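Local coordinates for protein N-acetylmuramoyl-L-alanine amidase AmiD (Escherichia coli, PDB 3D2Y) that cleaves the amide bond between N-acetylmuramoyl residues and L-amino acids in certain cell-wall glycopeptides, using one catalytic zinc ion per subunit, at residues 176-181 with 252-257. Numbering follows the deposited sequence.
Sequences IGAWPD and EALLEK
K257 NZ hydrogen-bonds to two oxygens of the loop 176-181. K257 NZ forms a salt bridge with D181 OD1 at 3.0 Å, meeting the syn side of the carboxylate but 32° out of its plane. K257 NZ also donates to W179 O at 3.2 Å, almost in line with the carbonyl (C=O...N angle 172°). The lysine reaches both because its chain is fully extended, with CG anti to the backbone N (chi1 -169°). The D181 side chain crosses it at about a right angle.

Beneath this polar edge the contact is apolar. L254 CD2 lies 3.9 Å from P180 CD and 4.1 Å from A178 CB. P180 CB meets A253 CB at 3.8 Å. P180 CD also lies over one face of the W179 ring, offset toward its rim. One water links the backbones, accepting from D181 N and donating to A253 O.

Outside the two segments, W179 N is hydrogen-bonded to Y258 OH. A178 and L254 both touch Y210 of helix 200-210, while P180 and A253 share V185 of helix 182-189. The contact lies away from the zinc site. The loop begins with I176 against helix 124-141 and ends here on helix 245-258, the last helix of the chain.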
ATOM      1  N   ILE A 176      -8.151  -4.150   7.899  1.00 10.48           N
ATOM      2  CA  ILE A 176      -7.175  -3.304   7.202  1.00  5.42           C
ATOM      3  C   ILE A 176      -6.663  -3.928   5.903  1.00  9.03           C
ATOM      4  O   ILE A 176      -5.787  -4.797   5.909  1.00  5.58           O
ATOM      5  CB  ILE A 176      -5.977  -2.945   8.078  1.00  7.05           C
ATOM      6  CG1 ILE A 176      -6.453  -2.356   9.429  1.00  6.27           C
ATOM      7  CG2 ILE A 176      -4.985  -1.999   7.308  1.00  6.78           C
ATOM      8  CD1 ILE A 176      -5.347  -2.286  10.499  1.00  2.00           C
ATOM      9  N   GLY A 177      -7.153  -3.400   4.795  1.00  9.37           N
ATOM     10  CA  GLY A 177      -6.734  -3.849   3.456  1.00 10.68           C
ATOM     11  C   GLY A 177      -7.539  -4.996   2.869  1.00  7.95           C
ATOM     12  O   GLY A 177      -8.359  -5.648   3.547  1.00  4.43           O
ATOM     13  N   ALA A 178      -7.273  -5.240   1.592  1.00  6.29           N
ATOM     14  CA  ALA A 178      -8.004  -6.196   0.726  1.00  2.04           C
ATOM     15  C   ALA A 178      -7.478  -7.623   0.889  1.00  6.25           C
ATOM     16  O   ALA A 178      -6.275  -7.867   1.027  1.00  6.95           O
ATOM     17  CB  ALA A 178      -7.849  -5.770  -0.750  1.00  2.00           C
ATOM     18  N   TRP A 179      -8.384  -8.582   0.897  1.00  6.50           N
ATOM     19  CA  TRP A 179      -7.961  -9.998   0.826  1.00  7.26           C
ATOM     20  C   TRP A 179      -9.095 -10.765   0.170  1.00 12.07           C
ATOM     21  O   TRP A 179     -10.253 -10.477   0.475  1.00  9.18           O
ATOM     22  CB  TRP A 179      -7.640 -10.548   2.216  1.00 10.80           C
ATOM     23  CG  TRP A 179      -6.790 -11.777   2.182  1.00  6.92           C
ATOM     24  CD1 TRP A 179      -7.221 -13.084   2.315  1.00 10.52           C
ATOM     25  CD2 TRP A 179      -5.371 -11.841   1.962  1.00  7.47           C
ATOM     26  NE1 TRP A 179      -6.141 -13.949   2.221  1.00  9.48           N
ATOM     27  CE2 TRP A 179      -5.006 -13.213   1.981  1.00 10.70           C
ATOM     28  CE3 TRP A 179      -4.371 -10.874   1.742  1.00  8.50           C
ATOM     29  CZ2 TRP A 179      -3.666 -13.644   1.819  1.00 12.12           C
ATOM     30  CZ3 TRP A 179      -3.056 -11.308   1.550  1.00  8.97           C
ATOM     31  CH2 TRP A 179      -2.720 -12.678   1.586  1.00 11.04           C
ATOM     32  N   PRO A 180      -8.764 -11.724  -0.732  1.00 10.30           N
ATOM     33  CA  PRO A 180      -9.756 -12.516  -1.447  1.00 12.07           C
ATOM     34  C   PRO A 180     -10.458 -13.543  -0.535  1.00 13.43           C
ATOM     35  O   PRO A 180      -9.855 -14.037   0.439  1.00 10.01           O
ATOM     36  CB  PRO A 180      -8.922 -13.215  -2.525  1.00  9.58           C
ATOM     37  CG  PRO A 180      -7.586 -13.342  -1.940  1.00 12.22           C
ATOM     38  CD  PRO A 180      -7.389 -12.116  -1.107  1.00 10.96           C
ATOM     39  N   ASP A 181     -11.727 -13.832  -0.833  1.00 12.99           N
ATOM     40  CA  ASP A 181     -12.428 -14.896  -0.119  1.00 15.19           C
ATOM     41  C   ASP A 181     -11.894 -16.233  -0.615  1.00 14.83           C
ATOM     42  O   ASP A 181     -11.900 -16.504  -1.826  1.00 11.59           O
ATOM     43  CB  ASP A 181     -13.944 -14.787  -0.316  1.00 18.19           C
ATOM     44  CG  ASP A 181     -14.535 -13.522   0.323  1.00 23.15           C
ATOM     45  OD1 ASP A 181     -13.874 -12.891   1.189  1.00 23.74           O
ATOM     46  OD2 ASP A 181     -15.674 -13.149  -0.052  1.00 21.52           O
ATOM     47  N   GLU A 252      -8.521 -12.712  -9.858  1.00  9.92           N
ATOM     48  CA  GLU A 252      -9.930 -12.853 -10.229  1.00  9.24           C
ATOM     49  C   GLU A 252     -10.877 -12.669  -9.058  1.00  7.90           C
ATOM     50  O   GLU A 252     -11.924 -11.998  -9.202  1.00  8.64           O
ATOM     51  CB  GLU A 252     -10.187 -14.191 -10.941  1.00  8.83           C
ATOM     52  CG  GLU A 252      -9.616 -14.228 -12.380  1.00  5.56           C
ATOM     53  CD  GLU A 252      -9.786 -15.579 -13.090  1.00 11.02           C
ATOM     54  OE1 GLU A 252      -9.398 -16.624 -12.516  1.00  4.90           O
ATOM     55  OE2 GLU A 252     -10.333 -15.587 -14.225  1.00 11.72           O
ATOM     56  N   ALA A 253     -10.516 -13.266  -7.913  1.00  7.50           N
ATOM     57  CA  ALA A 253     -11.290 -13.121  -6.673  1.00  8.69           C
ATOM     58  C   ALA A 253     -11.213 -11.701  -6.070  1.00  3.81           C
ATOM     59  O   ALA A 253     -12.242 -11.165  -5.607  1.00  5.55           O
ATOM     60  CB  ALA A 253     -10.889 -14.155  -5.656  1.00  7.11           C
ATOM     61  N   LEU A 254     -10.027 -11.089  -6.049  1.00  6.10           N
ATOM     62  CA  LEU A 254      -9.927  -9.644  -5.757  1.00  7.32           C
ATOM     63  C   LEU A 254     -10.790  -8.714  -6.619  1.00  9.48           C
ATOM     64  O   LEU A 254     -11.506  -7.846  -6.089  1.00 10.37           O
ATOM     65  CB  LEU A 254      -8.465  -9.168  -5.823  1.00  6.16           C
ATOM     66  CG  LEU A 254      -7.604  -9.682  -4.671  1.00  9.62           C
ATOM     67  CD1 LEU A 254      -6.153  -9.529  -5.083  1.00  4.53           C
ATOM     68  CD2 LEU A 254      -7.927  -8.978  -3.334  1.00  8.14           C
ATOM     69  N   LEU A 255     -10.769  -8.926  -7.934  1.00  9.70           N
ATOM     70  CA  LEU A 255     -11.581  -8.137  -8.829  1.00  5.15           C
ATOM     71  C   LEU A 255     -13.099  -8.319  -8.604  1.00  9.17           C
ATOM     72  O   LEU A 255     -13.878  -7.362  -8.612  1.00 10.57           O
ATOM     73  CB  LEU A 255     -11.184  -8.398 -10.292  1.00  4.75           C
ATOM     74  CG  LEU A 255      -9.891  -7.703 -10.725  1.00  7.56           C
ATOM     75  CD1 LEU A 255      -9.346  -8.355 -12.022  1.00  8.09           C
ATOM     76  CD2 LEU A 255     -10.066  -6.169 -10.854  1.00  9.72           C
ATOM     77  N   GLU A 256     -13.508  -9.548  -8.397  1.00  5.47           N
ATOM     78  CA  GLU A 256     -14.880  -9.837  -8.037  1.00  4.85           C
ATOM     79  C   GLU A 256     -15.362  -9.117  -6.758  1.00  8.34           C
ATOM     80  O   GLU A 256     -16.454  -8.532  -6.709  1.00  8.54           O
ATOM     81  CB  GLU A 256     -15.019 -11.360  -7.913  1.00  4.82           C
ATOM     82  CG  GLU A 256     -16.370 -11.795  -7.450  1.00 10.18           C
ATOM     83  CD  GLU A 256     -16.472 -13.282  -7.397  1.00  7.07           C
ATOM     84  OE1 GLU A 256     -16.928 -13.853  -8.381  1.00  6.69           O
ATOM     85  OE2 GLU A 256     -16.047 -13.889  -6.383  1.00 11.18           O
ATOM     86  N   LYS A 257     -14.542  -9.160  -5.716  1.00  5.16           N
ATOM     87  CA  LYS A 257     -14.902  -8.580  -4.428  1.00  8.65           C
ATOM     88  C   LYS A 257     -14.784  -7.046  -4.326  1.00 11.99           C
ATOM     89  O   LYS A 257     -15.644  -6.394  -3.714  1.00 16.16           O
ATOM     90  CB  LYS A 257     -14.101  -9.280  -3.330  1.00  8.94           C
ATOM     91  CG  LYS A 257     -14.547  -8.971  -1.888  1.00  6.42           C
ATOM     92  CD  LYS A 257     -13.734  -9.781  -0.887  1.00  9.65           C
ATOM     93  CE  LYS A 257     -14.063  -9.357   0.549  1.00 11.53           C
ATOM     94  NZ  LYS A 257     -13.177  -9.999   1.589  1.00 14.04           N
TER
HETATM   95  O   HOH W   1     -13.189 -12.790  -3.220  1.00 27.64           O